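Local coordinates for protein octopine dehydrogenase (Pecten maximus, PDB 3C7D) that catalyses the NADH-dependent reductive condensation of L-arginine with pyruvate to give D-octopine, and the reverse oxidation with NAD(+), at residues S109-G114 with S137-E142; K163-A168 with E191-L196; E230-Y235 with H308-V313. All blocks are in the same frame, centred on the assembly; numbering follows the deposited sequence.

Interaction 1: S109-G114 with S137-E142; sequences SALIVG and SMMSFE
V113 lies alongside M139 on one face of a parallel strand pair, the two side chains pointing the same way, with CG2 of V113 3.8 Å from CB of M139. The other branch serves a different neighbour: V113 CG1 is anti to the backbone N (chi1 180°), which sends it to the F141 ring, 3.7 Å from CD1. Valine and phenylalanine meet aslant there. Further back on this face L111 reaches across with CD1, touching CB of S137 at 3.8 Å and, more loosely, CB of M139. I112, M138 and S140 turn to the reverse face, where G114 adds no side chain beside S140. A ladder of five backbone bonds holds this register; I112 N to S137 O and G114 N to M139 O, each 2.8 Å, alternate with bonds given by S137, M139 and F141. The strand axes are inclined at 21°, a twist familiar in parallel sheets. The pair forms a beta-alpha-beta unit with helix 121-129, which packs on I112, M138 and S140, while E122 takes a hydrogen bond with S140 OG. Helix 180-188 covers the L111, M139 and F141 side through L184; strands 85-88 and 156-171 continue the sheet beyond the two edges.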
ATOM      1  N   SER A 109      15.692  -0.121 -17.547  1.00 29.25           N
ATOM      2  CA  SER A 109      16.109  -1.079 -16.524  1.00 28.90           C
ATOM      3  C   SER A 109      15.742  -0.651 -15.098  1.00 28.57           C
ATOM      4  O   SER A 109      16.284  -1.188 -14.127  1.00 28.63           O
ATOM      5  CB  SER A 109      17.616  -1.342 -16.629  1.00 28.87           C
ATOM      6  OG  SER A 109      18.359  -0.177 -16.319  1.00 28.93           O
ATOM      7  N   ALA A 110      14.820   0.300 -14.968  1.00 28.10           N
ATOM      8  CA  ALA A 110      14.424   0.787 -13.649  1.00 27.73           C
ATOM      9  C   ALA A 110      13.504  -0.188 -12.930  1.00 27.38           C
ATOM     10  O   ALA A 110      12.560  -0.721 -13.522  1.00 27.57           O
ATOM     11  CB  ALA A 110      13.778   2.157 -13.746  1.00 27.72           C
ATOM     12  N   LEU A 111      13.801  -0.429 -11.656  1.00 26.85           N
ATOM     13  CA  LEU A 111      12.919  -1.190 -10.786  1.00 26.37           C
ATOM     14  C   LEU A 111      12.023  -0.209 -10.037  1.00 26.34           C
ATOM     15  O   LEU A 111      12.505   0.607  -9.246  1.00 26.22           O
ATOM     16  CB  LEU A 111      13.732  -2.047  -9.809  1.00 26.31           C
ATOM     17  CG  LEU A 111      13.009  -2.851  -8.722  1.00 25.87           C
ATOM     18  CD1 LEU A 111      12.190  -3.994  -9.310  1.00 25.43           C
ATOM     19  CD2 LEU A 111      14.024  -3.379  -7.734  1.00 25.99           C
ATOM     20  N   ILE A 112      10.724  -0.280 -10.310  1.00 26.19           N
ATOM     21  CA  ILE A 112       9.758   0.630  -9.696  1.00 26.09           C
ATOM     22  C   ILE A 112       9.024  -0.063  -8.546  1.00 26.05           C
ATOM     23  O   ILE A 112       8.324  -1.059  -8.747  1.00 26.10           O
ATOM     24  CB  ILE A 112       8.801   1.264 -10.742  1.00 25.97           C
ATOM     25  CG1 ILE A 112       9.613   2.093 -11.744  1.00 26.11           C
ATOM     26  CG2 ILE A 112       7.773   2.153 -10.057  1.00 25.70           C
ATOM     27  CD1 ILE A 112       8.874   2.481 -13.003  1.00 26.15           C
ATOM     28  N   VAL A 113       9.201   0.482  -7.345  1.00 26.01           N
ATOM     29  CA  VAL A 113       8.751  -0.162  -6.115  1.00 26.08           C
ATOM     30  C   VAL A 113       7.701   0.675  -5.383  1.00 26.06           C
ATOM     31  O   VAL A 113       7.913   1.853  -5.102  1.00 25.83           O
ATOM     32  CB  VAL A 113       9.951  -0.462  -5.160  1.00 26.09           C
ATOM     33  CG1 VAL A 113       9.476  -1.125  -3.875  1.00 25.97           C
ATOM     34  CG2 VAL A 113      10.992  -1.335  -5.850  1.00 26.02           C
ATOM     35  N   GLY A 114       6.561   0.053  -5.094  1.00 26.14           N
ATOM     36  CA  GLY A 114       5.567   0.634  -4.204  1.00 26.44           C
ATOM     37  C   GLY A 114       5.815   0.115  -2.804  1.00 26.76           C
ATOM     38  O   GLY A 114       5.636  -1.077  -2.544  1.00 26.82           O
ATOM     39  N   SER A 137      10.430  -3.054 -14.353  1.00 25.63           N
ATOM     40  CA  SER A 137       9.879  -4.022 -13.400  1.00 25.35           C
ATOM     41  C   SER A 137       9.072  -3.317 -12.304  1.00 25.06           C
ATOM     42  O   SER A 137       9.470  -2.251 -11.817  1.00 24.88           O
ATOM     43  CB  SER A 137      10.986  -4.878 -12.778  1.00 25.24           C
ATOM     44  OG  SER A 137      11.389  -5.908 -13.660  1.00 25.53           O
ATOM     45  N   MET A 138       7.947  -3.922 -11.926  1.00 24.66           N
ATOM     46  CA  MET A 138       7.054  -3.357 -10.916  1.00 24.39           C
ATOM     47  C   MET A 138       6.981  -4.235  -9.667  1.00 24.17           C
ATOM     48  O   MET A 138       6.626  -5.414  -9.748  1.00 24.09           O
ATOM     49  CB  MET A 138       5.659  -3.152 -11.502  1.00 24.26           C
ATOM     50  CG  MET A 138       5.606  -2.121 -12.606  1.00 24.18           C
ATOM     51  SD  MET A 138       4.032  -2.135 -13.474  1.00 24.44           S
ATOM     52  CE  MET A 138       4.206  -3.601 -14.492  1.00 24.52           C
ATOM     53  N   MET A 139       7.307  -3.644  -8.516  1.00 23.89           N
ATOM     54  CA  MET A 139       7.402  -4.375  -7.247  1.00 23.57           C
ATOM     55  C   MET A 139       6.472  -3.799  -6.171  1.00 23.32           C
ATOM     56  O   MET A 139       6.578  -2.626  -5.812  1.00 23.40           O
ATOM     57  CB  MET A 139       8.854  -4.366  -6.757  1.00 23.45           C
ATOM     58  CG  MET A 139       9.207  -5.483  -5.793  1.00 23.33           C
ATOM     59  SD  MET A 139      10.907  -5.352  -5.227  1.00 23.53           S
ATOM     60  CE  MET A 139      11.156  -6.971  -4.512  1.00 23.52           C
ATOM     61  N   SER A 140       5.573  -4.632  -5.652  1.00 23.03           N
ATOM     62  CA  SER A 140       4.582  -4.185  -4.669  1.00 22.84           C
ATOM     63  C   SER A 140       4.715  -4.876  -3.307  1.00 22.82           C
ATOM     64  O   SER A 140       4.480  -6.082  -3.189  1.00 22.89           O
ATOM     65  CB  SER A 140       3.167  -4.378  -5.218  1.00 22.81           C
ATOM     66  OG  SER A 140       2.913  -3.499  -6.298  1.00 22.64           O
ATOM     67  N   PHE A 141       5.084  -4.099  -2.287  1.00 22.69           N
ATOM     68  CA  PHE A 141       5.222  -4.597  -0.913  1.00 22.44           C
ATOM     69  C   PHE A 141       3.902  -4.503  -0.167  1.00 22.55           C
ATOM     70  O   PHE A 141       3.149  -3.549  -0.360  1.00 22.51           O
ATOM     71  CB  PHE A 141       6.299  -3.814  -0.161  1.00 22.17           C
ATOM     72  CG  PHE A 141       7.698  -4.270  -0.461  1.00 21.72           C
ATOM     73  CD1 PHE A 141       8.352  -3.846  -1.615  1.00 21.03           C
ATOM     74  CD2 PHE A 141       8.367  -5.119   0.417  1.00 21.01           C
ATOM     75  CE1 PHE A 141       9.645  -4.269  -1.895  1.00 21.20           C
ATOM     76  CE2 PHE A 141       9.660  -5.546   0.147  1.00 20.89           C
ATOM     77  CZ  PHE A 141      10.301  -5.121  -1.011  1.00 21.30           C
ATOM     78  N   GLU A 142       3.634  -5.486   0.693  1.00 22.68           N
ATOM     79  CA  GLU A 142       2.329  -5.603   1.357  1.00 22.96           C
ATOM     80  C   GLU A 142       1.988  -4.454   2.301  1.00 23.03           C
ATOM     81  O   GLU A 142       0.820  -4.087   2.441  1.00 23.19           O
ATOM     82  CB  GLU A 142       2.166  -6.959   2.061  1.00 22.92           C
ATOM     83  CG  GLU A 142       3.292  -7.351   3.011  1.00 23.22           C
ATOM     84  CD  GLU A 142       3.121  -8.748   3.592  1.00 23.27           C
ATOM     85  OE1 GLU A 142       1.975  -9.240   3.676  1.00 24.11           O
ATOM     86  OE2 GLU A 142       4.142  -9.356   3.975  1.00 23.87           O
TER

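Interaction 2: K163-A168 with E191-L196; sequences KSVLAA and EPVFRL
R195 crosses to A167 because its CG sits between the backbone N and the carbonyl carbon (chi1 77°) and the chain then runs extended to NE, laying one guanidinium face over the methyl group. CB of A167 lies 3.9 Å from CZ of R195, while V165 CG2 approaches the guanidinium edge. On the reverse face F194 has CG anti to its carbonyl carbon (chi1 -60°), which sets the ring beside L166; the leucine CB comes to the ring edge, 3.6 Å from CD1 of F194. P192, preceded by a cis peptide bond, lies alongside the same leucine, and its O stands over the F194 ring face while bonded to Q185 NE2. Four backbone hydrogen bonds join the two parallel segments, the first from V193 N to S164 O (2.9 Å), just ahead of the strand. Q185, on helix 180-188 of this beta-alpha-beta unit, also bonds F194 N. Chemically the faces differ: aromatic and aliphatic groups fill the buried L166 and F194 side, whereas partly exposed R195 gives CG and its flat face to A167 and its NH1 edge to V165. The methyl sits above the plane of the N-H bonds and uses none of them.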
ATOM      1  N   LYS A 163       9.406  -5.037  11.132  1.00 29.69           N
ATOM      2  CA  LYS A 163       8.746  -6.312  10.843  1.00 29.44           C
ATOM      3  C   LYS A 163       9.740  -7.459  10.748  1.00 29.25           C
ATOM      4  O   LYS A 163      10.873  -7.270  10.305  1.00 29.16           O
ATOM      5  CB  LYS A 163       7.942  -6.214   9.543  1.00 29.39           C
ATOM      6  CG  LYS A 163       6.668  -5.392   9.642  1.00 29.56           C
ATOM      7  CD  LYS A 163       5.522  -6.191  10.243  1.00 30.39           C
ATOM      8  CE  LYS A 163       4.234  -5.386  10.204  1.00 31.30           C
ATOM      9  NZ  LYS A 163       3.040  -6.195  10.575  1.00 31.99           N
ATOM     10  N   SER A 164       9.306  -8.639  11.178  1.00 29.05           N
ATOM     11  CA  SER A 164      10.118  -9.851  11.094  1.00 28.88           C
ATOM     12  C   SER A 164      10.250 -10.309   9.643  1.00 28.69           C
ATOM     13  O   SER A 164      11.356 -10.360   9.099  1.00 28.57           O
ATOM     14  CB  SER A 164       9.512 -10.956  11.968  1.00 28.85           C
ATOM     15  OG  SER A 164      10.012 -12.228  11.602  1.00 29.10           O
ATOM     16  N   VAL A 165       9.113 -10.635   9.028  1.00 28.51           N
ATOM     17  CA  VAL A 165       9.051 -10.979   7.605  1.00 28.37           C
ATOM     18  C   VAL A 165       8.234  -9.943   6.826  1.00 28.17           C
ATOM     19  O   VAL A 165       7.409  -9.228   7.405  1.00 28.29           O
ATOM     20  CB  VAL A 165       8.463 -12.409   7.354  1.00 28.46           C
ATOM     21  CG1 VAL A 165       9.396 -13.487   7.892  1.00 28.51           C
ATOM     22  CG2 VAL A 165       7.053 -12.553   7.944  1.00 28.16           C
ATOM     23  N   LEU A 166       8.472  -9.861   5.520  1.00 27.81           N
ATOM     24  CA  LEU A 166       7.680  -9.000   4.643  1.00 27.46           C
ATOM     25  C   LEU A 166       7.687  -9.540   3.213  1.00 27.37           C
ATOM     26  O   LEU A 166       8.728  -9.951   2.700  1.00 27.16           O
ATOM     27  CB  LEU A 166       8.187  -7.552   4.683  1.00 27.40           C
ATOM     28  CG  LEU A 166       7.165  -6.452   4.379  1.00 27.35           C
ATOM     29  CD1 LEU A 166       6.128  -6.367   5.484  1.00 27.25           C
ATOM     30  CD2 LEU A 166       7.845  -5.106   4.192  1.00 27.24           C
ATOM     31  N   ALA A 167       6.517  -9.542   2.583  1.00 27.25           N
ATOM     32  CA  ALA A 167       6.361 -10.088   1.241  1.00 27.17           C
ATOM     33  C   ALA A 167       6.217  -8.996   0.186  1.00 27.16           C
ATOM     34  O   ALA A 167       5.634  -7.942   0.443  1.00 27.21           O
ATOM     35  CB  ALA A 167       5.175 -11.034   1.194  1.00 27.15           C
ATOM     36  N   ALA A 168       6.759  -9.265  -1.000  1.00 27.21           N
ATOM     37  CA  ALA A 168       6.660  -8.358  -2.141  1.00 27.13           C
ATOM     38  C   ALA A 168       6.394  -9.124  -3.432  1.00 27.10           C
ATOM     39  O   ALA A 168       6.991 -10.173  -3.672  1.00 27.13           O
ATOM     40  CB  ALA A 168       7.924  -7.535  -2.273  1.00 27.14           C
ATOM     41  N   GLU A 191      16.670  -6.698   8.571  1.00 27.35           N
ATOM     42  CA  GLU A 191      15.225  -6.808   8.760  1.00 27.71           C
ATOM     43  C   GLU A 191      14.454  -5.732   7.994  1.00 27.70           C
ATOM     44  O   GLU A 191      14.989  -4.652   7.754  1.00 27.72           O
ATOM     45  CB  GLU A 191      14.875  -6.732  10.246  1.00 27.75           C
ATOM     46  CG  GLU A 191      15.258  -7.962  11.052  1.00 28.03           C
ATOM     47  CD  GLU A 191      14.681  -7.938  12.455  1.00 28.19           C
ATOM     48  OE1 GLU A 191      14.436  -6.833  12.997  1.00 28.19           O
ATOM     49  OE2 GLU A 191      14.473  -9.036  13.016  1.00 29.37           O
ATOM     50  N   PRO A 192      13.202  -6.031   7.590  1.00 27.86           N
ATOM     51  CA  PRO A 192      12.548  -7.342   7.687  1.00 28.06           C
ATOM     52  C   PRO A 192      13.047  -8.287   6.601  1.00 28.30           C
ATOM     53  O   PRO A 192      13.510  -7.826   5.554  1.00 28.39           O
ATOM     54  CB  PRO A 192      11.068  -7.022   7.476  1.00 27.94           C
ATOM     55  CG  PRO A 192      11.032  -5.732   6.768  1.00 27.98           C
ATOM     56  CD  PRO A 192      12.326  -5.014   6.979  1.00 27.79           C
ATOM     57  N   VAL A 193      12.972  -9.592   6.844  1.00 28.52           N
ATOM     58  CA  VAL A 193      13.438 -10.552   5.840  1.00 28.71           C
ATOM     59  C   VAL A 193      12.389 -10.736   4.751  1.00 28.72           C
ATOM     60  O   VAL A 193      11.270 -11.194   5.001  1.00 28.59           O
ATOM     61  CB  VAL A 193      13.956 -11.899   6.447  1.00 28.74           C
ATOM     62  CG1 VAL A 193      15.127 -11.646   7.391  1.00 28.41           C
ATOM     63  CG2 VAL A 193      12.857 -12.653   7.166  1.00 29.33           C
ATOM     64  N   PHE A 194      12.757 -10.335   3.541  1.00 28.90           N
ATOM     65  CA  PHE A 194      11.823 -10.291   2.424  1.00 29.16           C
ATOM     66  C   PHE A 194      11.625 -11.639   1.728  1.00 29.37           C
ATOM     67  O   PHE A 194      12.570 -12.413   1.564  1.00 29.42           O
ATOM     68  CB  PHE A 194      12.250  -9.222   1.411  1.00 29.04           C
ATOM     69  CG  PHE A 194      12.307  -7.824   1.976  1.00 29.02           C
ATOM     70  CD1 PHE A 194      11.296  -7.345   2.806  1.00 28.98           C
ATOM     71  CD2 PHE A 194      13.360  -6.976   1.655  1.00 29.00           C
ATOM     72  CE1 PHE A 194      11.346  -6.049   3.321  1.00 28.73           C
ATOM     73  CE2 PHE A 194      13.416  -5.678   2.166  1.00 28.68           C
ATOM     74  CZ  PHE A 194      12.405  -5.217   3.001  1.00 28.63           C
ATOM     75  N   ARG A 195      10.384 -11.915   1.338  1.00 29.72           N
ATOM     76  CA  ARG A 195      10.065 -13.063   0.492  1.00 30.11           C
ATOM     77  C   ARG A 195       9.313 -12.607  -0.755  1.00 30.23           C
ATOM     78  O   ARG A 195       8.610 -11.593  -0.737  1.00 30.25           O
ATOM     79  CB  ARG A 195       9.269 -14.128   1.257  1.00 30.06           C
ATOM     80  CG  ARG A 195       7.783 -13.833   1.466  1.00 30.36           C
ATOM     81  CD  ARG A 195       7.098 -15.023   2.124  1.00 30.71           C
ATOM     82  NE  ARG A 195       5.650 -14.860   2.257  1.00 32.61           N
ATOM     83  CZ  ARG A 195       5.042 -14.293   3.299  1.00 33.97           C
ATOM     84  NH1 ARG A 195       5.751 -13.805   4.317  1.00 34.32           N
ATOM     85  NH2 ARG A 195       3.717 -14.206   3.326  1.00 34.60           N
ATOM     86  N   LEU A 196       9.472 -13.360  -1.838  1.00 30.41           N
ATOM     87  CA  LEU A 196       8.844 -13.024  -3.104  1.00 30.51           C
ATOM     88  C   LEU A 196       7.535 -13.788  -3.254  1.00 30.65           C
ATOM     89  O   LEU A 196       7.528 -15.021  -3.277  1.00 30.71           O
ATOM     90  CB  LEU A 196       9.797 -13.343  -4.259  1.00 30.57           C
ATOM     91  CG  LEU A 196       9.680 -12.533  -5.549  1.00 30.62           C
ATOM     92  CD1 LEU A 196       9.923 -11.052  -5.288  1.00 30.68           C
ATOM     93  CD2 LEU A 196      10.662 -13.065  -6.579  1.00 30.37           C
TER

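Interaction 3: E230-Y235 with H308-V313; sequences EAPLFY and HPVKAV
H308 meets F234 edge to face: CD1 of the phenylalanine stands over the imidazole, 3.5 Å from NE2 of H308. The ring planes of this T-shaped pair are inclined at 72°, with centroids 4.8 Å apart. The torsions place the two rings within reach of each other, F234 CG being anti to the backbone N (chi1 -165°) while H308 CG is anti to its carbonyl carbon, swinging the imidazole toward the loop. The same histidine grips P232 through its backbone: H308 N donates to P232 O at 2.9 Å in an almost straight bond, 170° at the hydrogen. A weak second bond runs from H308 ND1 to that oxygen at 3.4 Å, so main chain and side chain of one residue converge on one carbonyl. The carbonyl oxygens of P232 and L233 both lie near the imidazole plane at its edge, with L233 O 3.1 Å from ND1 of H308. Farther along, A231 CB rests against V310 CG2 at 3.6 Å, and P232 CD lies more loosely near V310 CG1.

A second shell frames these groups. W220 meets the H308 ring, while I215 of helix 211-220 packs on F234, whose ring also meets that of Y325, and a backbone bond links F234 with L306. V310 in turn belongs to the hairpin of strands 310-313 and 316-319, where it touches V317. F234 also lies about 4 Å, side chain to side chain, from the active-site residue H212. The chemistry thus joins a polar edge, with a weak bond to P232 O, to a face occupied by an aromatic CH group, which probably limits rotation of the H308 imidazole.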
ATOM      1  N   GLU A 230     -16.157   6.592  26.037  1.00 46.08           N
ATOM      2  CA  GLU A 230     -14.830   6.863  25.479  1.00 45.97           C
ATOM      3  C   GLU A 230     -14.528   6.002  24.251  1.00 45.71           C
ATOM      4  O   GLU A 230     -15.333   5.149  23.872  1.00 45.78           O
ATOM      5  CB  GLU A 230     -13.735   6.703  26.545  1.00 46.00           C
ATOM      6  CG  GLU A 230     -13.537   5.283  27.074  1.00 46.18           C
ATOM      7  CD  GLU A 230     -12.180   5.084  27.738  1.00 46.41           C
ATOM      8  OE1 GLU A 230     -11.182   5.689  27.279  1.00 47.13           O
ATOM      9  OE2 GLU A 230     -12.109   4.310  28.716  1.00 46.92           O
ATOM     10  N   ALA A 231     -13.370   6.247  23.638  1.00 45.37           N
ATOM     11  CA  ALA A 231     -12.913   5.517  22.455  1.00 44.98           C
ATOM     12  C   ALA A 231     -12.828   4.005  22.691  1.00 44.72           C
ATOM     13  O   ALA A 231     -11.981   3.548  23.466  1.00 44.64           O
ATOM     14  CB  ALA A 231     -11.560   6.056  22.006  1.00 45.00           C
ATOM     15  N   PRO A 232     -13.700   3.225  22.020  1.00 44.45           N
ATOM     16  CA  PRO A 232     -13.679   1.772  22.179  1.00 44.32           C
ATOM     17  C   PRO A 232     -12.486   1.151  21.457  1.00 44.25           C
ATOM     18  O   PRO A 232     -11.962   1.744  20.512  1.00 44.39           O
ATOM     19  CB  PRO A 232     -14.990   1.327  21.528  1.00 44.24           C
ATOM     20  CG  PRO A 232     -15.287   2.370  20.527  1.00 44.32           C
ATOM     21  CD  PRO A 232     -14.740   3.660  21.068  1.00 44.41           C
ATOM     22  N   LEU A 233     -12.062  -0.027  21.913  1.00 44.03           N
ATOM     23  CA  LEU A 233     -10.933  -0.741  21.316  1.00 43.78           C
ATOM     24  C   LEU A 233     -11.188  -1.065  19.844  1.00 43.57           C
ATOM     25  O   LEU A 233     -12.311  -1.403  19.460  1.00 43.52           O
ATOM     26  CB  LEU A 233     -10.649  -2.029  22.090  1.00 43.85           C
ATOM     27  CG  LEU A 233     -10.119  -1.909  23.519  1.00 43.73           C
ATOM     28  CD1 LEU A 233     -10.469  -3.158  24.318  1.00 43.58           C
ATOM     29  CD2 LEU A 233      -8.613  -1.656  23.519  1.00 43.70           C
ATOM     30  N   PHE A 234     -10.139  -0.954  19.032  1.00 43.31           N
ATOM     31  CA  PHE A 234     -10.253  -1.162  17.592  1.00 43.22           C
ATOM     32  C   PHE A 234     -10.334  -2.651  17.252  1.00 43.28           C
ATOM     33  O   PHE A 234     -11.433  -3.212  17.169  1.00 43.26           O
ATOM     34  CB  PHE A 234      -9.104  -0.468  16.845  1.00 43.04           C
ATOM     35  CG  PHE A 234      -9.329  -0.336  15.359  1.00 42.81           C
ATOM     36  CD1 PHE A 234     -10.461   0.308  14.863  1.00 42.60           C
ATOM     37  CD2 PHE A 234      -8.398  -0.837  14.455  1.00 42.58           C
ATOM     38  CE1 PHE A 234     -10.668   0.436  13.490  1.00 42.49           C
ATOM     39  CE2 PHE A 234      -8.594  -0.710  13.081  1.00 42.40           C
ATOM     40  CZ  PHE A 234      -9.732  -0.075  12.599  1.00 42.57           C
ATOM     41  N   TYR A 235      -9.174  -3.281  17.071  1.00 43.36           N
ATOM     42  CA  TYR A 235      -9.096  -4.703  16.749  1.00 43.33           C
ATOM     43  C   TYR A 235      -9.621  -5.574  17.888  1.00 43.42           C
ATOM     44  O   TYR A 235     -10.393  -6.505  17.657  1.00 43.49           O
ATOM     45  CB  TYR A 235      -7.655  -5.107  16.446  1.00 43.28           C
ATOM     46  CG  TYR A 235      -6.976  -4.349  15.327  1.00 43.16           C
ATOM     47  CD1 TYR A 235      -5.960  -3.438  15.599  1.00 43.08           C
ATOM     48  CD2 TYR A 235      -7.331  -4.560  13.996  1.00 42.94           C
ATOM     49  CE1 TYR A 235      -5.315  -2.750  14.576  1.00 42.90           C
ATOM     50  CE2 TYR A 235      -6.696  -3.872  12.962  1.00 42.77           C
ATOM     51  CZ  TYR A 235      -5.690  -2.969  13.263  1.00 42.98           C
ATOM     52  OH  TYR A 235      -5.055  -2.282  12.255  1.00 43.26           O
ATOM     53  N   HIS A 308     -10.607   3.026  18.287  1.00 45.82           N
ATOM     54  CA  HIS A 308     -11.282   3.605  17.126  1.00 45.63           C
ATOM     55  C   HIS A 308     -10.999   5.108  16.985  1.00 45.47           C
ATOM     56  O   HIS A 308     -10.657   5.765  17.974  1.00 45.48           O
ATOM     57  CB  HIS A 308     -12.794   3.348  17.215  1.00 45.57           C
ATOM     58  CG  HIS A 308     -13.210   2.004  16.701  1.00 45.71           C
ATOM     59  ND1 HIS A 308     -13.150   0.860  17.469  1.00 45.85           N
ATOM     60  CD2 HIS A 308     -13.687   1.621  15.493  1.00 45.78           C
ATOM     61  CE1 HIS A 308     -13.574  -0.168  16.757  1.00 45.84           C
ATOM     62  NE2 HIS A 308     -13.905   0.266  15.554  1.00 45.95           N
ATOM     63  N   PRO A 309     -11.121   5.653  15.752  1.00 45.25           N
ATOM     64  CA  PRO A 309     -10.983   7.098  15.568  1.00 45.01           C
ATOM     65  C   PRO A 309     -12.212   7.833  16.105  1.00 44.73           C
ATOM     66  O   PRO A 309     -13.322   7.618  15.615  1.00 44.59           O
ATOM     67  CB  PRO A 309     -10.886   7.255  14.040  1.00 45.04           C
ATOM     68  CG  PRO A 309     -10.706   5.870  13.493  1.00 45.08           C
ATOM     69  CD  PRO A 309     -11.370   4.970  14.471  1.00 45.22           C
ATOM     70  N   VAL A 310     -12.008   8.684  17.109  1.00 44.43           N
ATOM     71  CA  VAL A 310     -13.121   9.367  17.777  1.00 44.19           C
ATOM     72  C   VAL A 310     -13.032  10.894  17.747  1.00 44.04           C
ATOM     73  O   VAL A 310     -11.940  11.465  17.696  1.00 43.96           O
ATOM     74  CB  VAL A 310     -13.321   8.886  19.249  1.00 44.20           C
ATOM     75  CG1 VAL A 310     -13.880   7.469  19.285  1.00 43.98           C
ATOM     76  CG2 VAL A 310     -12.024   8.995  20.049  1.00 44.20           C
ATOM     77  N   LYS A 311     -14.197  11.536  17.781  1.00 43.88           N
ATOM     78  CA  LYS A 311     -14.305  12.988  17.892  1.00 43.75           C
ATOM     79  C   LYS A 311     -15.331  13.346  18.963  1.00 43.66           C
ATOM     80  O   LYS A 311     -16.305  12.618  19.163  1.00 43.61           O
ATOM     81  CB  LYS A 311     -14.675  13.622  16.546  1.00 43.76           C
ATOM     82  CG  LYS A 311     -15.975  13.117  15.931  1.00 43.81           C
ATOM     83  CD  LYS A 311     -16.281  13.809  14.614  1.00 43.86           C
ATOM     84  CE  LYS A 311     -17.636  13.372  14.075  1.00 44.21           C
ATOM     85  NZ  LYS A 311     -17.977  14.057  12.800  1.00 44.33           N
ATOM     86  N   ALA A 312     -15.104  14.465  19.645  1.00 43.62           N
ATOM     87  CA  ALA A 312     -15.948  14.891  20.762  1.00 43.55           C
ATOM     88  C   ALA A 312     -17.295  15.448  20.306  1.00 43.56           C
ATOM     89  O   ALA A 312     -17.363  16.291  19.404  1.00 43.48           O
ATOM     90  CB  ALA A 312     -15.210  15.905  21.633  1.00 43.54           C
ATOM     91  N   VAL A 313     -18.359  14.957  20.936  1.00 43.61           N
ATOM     92  CA  VAL A 313     -19.732  15.391  20.651  1.00 43.71           C
ATOM     93  C   VAL A 313     -20.558  15.531  21.932  1.00 43.72           C
ATOM     94  O   VAL A 313     -20.026  15.481  23.043  1.00 43.65           O
ATOM     95  CB  VAL A 313     -20.473  14.430  19.668  1.00 43.76           C
ATOM     96  CG1 VAL A 313     -19.953  14.592  18.242  1.00 43.90           C
ATOM     97  CG2 VAL A 313     -20.380  12.973  20.138  1.00 43.61           C
TER

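Interactions 1 and 2 are successive parts of one sheet, their centres 15 Å apart, because strand 137-141 runs next to strand 156-171. They touch directly: F141 CE2 lies 3.6 Å from F194 CD1 in an edge-to-face ring pair, and E142 OE2 is 2.8 Å from A167 N, a probable hydrogen bond. Pyruvate touches E142. The side chain of K163, in interaction 2, is about 6 Å from the bound pyruvate. Interaction 3 stands apart, with its centre 36 Å from that of interaction 1 and 32 Å from that of interaction 2, yet the F234 side chain is about 8 Å from pyruvate. Contacts distant from one another thus approach the same substrate.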